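Long-range contact in fibrillarin-like rRNA/tRNA 2'-O-methyltransferase (Methanocaldococcus jannaschii, PDB 1FBN), which probably uses S-adenosyl-L-methionine to methylate ribose 2'-hydroxyls of rRNA and tRNA at sites chosen by a guide RNA: residues Ile176-Arg181 / Glu191-Gln196. Sequence-based numbering, arbitrary orientation.
Sequences IAIKAR and EIFKEQ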
# COMPACT_ATOMS: atom_id res chain seq x y z
N ILE A 176 -0.48 -7.05 2.34
CA ILE A 176 -1.29 -6.80 3.53
C ILE A 176 -0.47 -6.47 4.78
O ILE A 176 0.45 -7.21 5.16
CB ILE A 176 -2.25 -8.01 3.81
CG1 ILE A 176 -3.20 -7.69 4.97
CG2 ILE A 176 -1.45 -9.28 4.10
CD1 ILE A 176 -4.22 -8.78 5.24
N ALA A 177 -0.76 -5.31 5.36
CA ALA A 177 -0.09 -4.86 6.58
C ALA A 177 -0.93 -5.36 7.74
O ALA A 177 -2.07 -4.94 7.93
CB ALA A 177 -0.01 -3.33 6.60
N ILE A 178 -0.37 -6.28 8.52
CA ILE A 178 -1.08 -6.87 9.64
C ILE A 178 -0.63 -6.40 11.03
O ILE A 178 0.55 -6.49 11.38
CB ILE A 178 -1.01 -8.41 9.59
CG1 ILE A 178 -1.58 -8.92 8.27
CG2 ILE A 178 -1.77 -9.02 10.77
CD1 ILE A 178 -1.63 -10.44 8.15
N LYS A 179 -1.59 -5.87 11.79
CA LYS A 179 -1.36 -5.42 13.15
C LYS A 179 -1.77 -6.62 14.02
O LYS A 179 -2.96 -6.93 14.13
CB LYS A 179 -2.25 -4.22 13.48
CG LYS A 179 -2.15 -3.75 14.91
CD LYS A 179 -3.09 -2.59 15.19
CE LYS A 179 -3.03 -2.18 16.65
NZ LYS A 179 -3.92 -1.02 16.91
N ALA A 180 -0.78 -7.30 14.60
CA ALA A 180 -1.04 -8.48 15.42
C ALA A 180 -2.10 -8.29 16.50
O ALA A 180 -3.00 -9.13 16.65
CB ALA A 180 0.26 -8.98 16.05
N ARG A 181 -2.01 -7.20 17.24
CA ARG A 181 -2.95 -6.91 18.33
C ARG A 181 -4.39 -6.66 17.89
O ARG A 181 -5.30 -6.67 18.73
CB ARG A 181 -2.44 -5.75 19.17
CG ARG A 181 -1.15 -6.04 19.94
CD ARG A 181 -1.39 -6.74 21.26
NE ARG A 181 -1.74 -8.15 21.08
CZ ARG A 181 -1.02 -9.17 21.53
NH1 ARG A 181 0.11 -8.96 22.21
NH2 ARG A 181 -1.42 -10.41 21.30
N GLU A 191 3.42 -15.75 17.22
CA GLU A 191 2.51 -16.85 16.97
C GLU A 191 1.31 -16.40 16.14
O GLU A 191 0.80 -17.15 15.31
CB GLU A 191 2.03 -17.47 18.28
CG GLU A 191 3.15 -18.15 19.09
CD GLU A 191 3.93 -19.18 18.28
OE1 GLU A 191 3.38 -20.27 17.99
OE2 GLU A 191 5.10 -18.91 17.93
N ILE A 192 0.87 -15.16 16.36
CA ILE A 192 -0.26 -14.59 15.63
C ILE A 192 0.11 -14.46 14.15
O ILE A 192 -0.66 -14.84 13.27
CB ILE A 192 -0.64 -13.19 16.18
CG1 ILE A 192 -1.14 -13.31 17.63
CG2 ILE A 192 -1.70 -12.53 15.30
CD1 ILE A 192 -1.30 -11.98 18.34
N PHE A 193 1.31 -13.94 13.88
CA PHE A 193 1.77 -13.77 12.51
C PHE A 193 1.91 -15.11 11.80
O PHE A 193 1.58 -15.23 10.62
CB PHE A 193 3.09 -13.00 12.47
CG PHE A 193 2.95 -11.54 12.80
CD1 PHE A 193 1.96 -10.76 12.20
CD2 PHE A 193 3.79 -10.93 13.73
CE1 PHE A 193 1.82 -9.41 12.51
CE2 PHE A 193 3.66 -9.58 14.05
CZ PHE A 193 2.67 -8.82 13.44
N LYS A 194 2.38 -16.12 12.53
CA LYS A 194 2.55 -17.46 12.00
C LYS A 194 1.20 -18.02 11.55
O LYS A 194 1.07 -18.54 10.44
CB LYS A 194 3.17 -18.37 13.06
CG LYS A 194 3.34 -19.82 12.63
CD LYS A 194 4.00 -20.64 13.73
CE LYS A 194 4.18 -22.10 13.31
NZ LYS A 194 2.88 -22.81 13.15
N GLU A 195 0.19 -17.87 12.40
CA GLU A 195 -1.16 -18.34 12.11
C GLU A 195 -1.80 -17.58 10.95
O GLU A 195 -2.52 -18.16 10.15
CB GLU A 195 -2.04 -18.25 13.36
CG GLU A 195 -1.58 -19.18 14.49
CD GLU A 195 -2.34 -18.99 15.79
OE1 GLU A 195 -3.11 -18.01 15.92
OE2 GLU A 195 -2.16 -19.83 16.70
N GLN A 196 -1.53 -16.27 10.87
CA GLN A 196 -2.06 -15.45 9.79
C GLN A 196 -1.45 -15.88 8.46
O GLN A 196 -2.15 -15.98 7.46
CB GLN A 196 -1.78 -13.97 10.04
CG GLN A 196 -2.63 -13.37 11.13
CD GLN A 196 -4.12 -13.50 10.84
OE1 GLN A 196 -4.63 -12.89 9.90
NE2 GLN A 196 -4.82 -14.29 11.65
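Phe193 reaches from helix 189-203 to the end of strand 172-179, where its ring lies against Ile178 and Ala180. Its CB does not start out straight at the strand, but with CG anti to the carbonyl carbon (chi1 -72°) the ring extends back to it. Along the ring, CE1 comes 3.4 Å from Ile178 O, which sits at the ring edge near its plane, and 4.0 Å from Ile178 CG2. CZ packs at 3.6 Å on the methyl CB of Ala180, and CE2 touches that same methyl more loosely; Val221 of the neighbouring strand 220-227 also touches the ring. With an alanine here the ring is gone, and a gap is likely to open beside Ala180 CB, leaving Ile178 O and CG2 without their aromatic neighbour.

Strand 172-179 belongs to the seven-stranded mixed sheet of the Rossmann-like methyltransferase fold, strand order 3-2-1-4-5-7-6, and helix 189-203 packs on this sheet after the loop that follows the strand. The side chain of Ile178 is about 8 Å from that of Ala152, predicted to bind S-adenosyl-L-methionine, so this contact lies near the cofactor site without touching that residue.

One turn further along the helix from Phe193, Gln196 meets Ile178 through its aliphatic base, CB lying 4.0 Å from Ile178 CD1. Nearer the start of the helix, Ile192 presents two methyl groups: CG2 rests beside Ala180 O and CA, while CD1 approaches Ala180 O at 3.7 Å and Arg181 NH2 at 3.4 Å. The Arg181 chain, bent at chi2 and chi3, turns back to cross Ile192 at about a right angle, its guanidinium oblique to that methyl. NH2 is hydrogen-bonded to the backbone oxygens of Asp184 and Lys187, two bonds that should limit how far the guanidinium can turn.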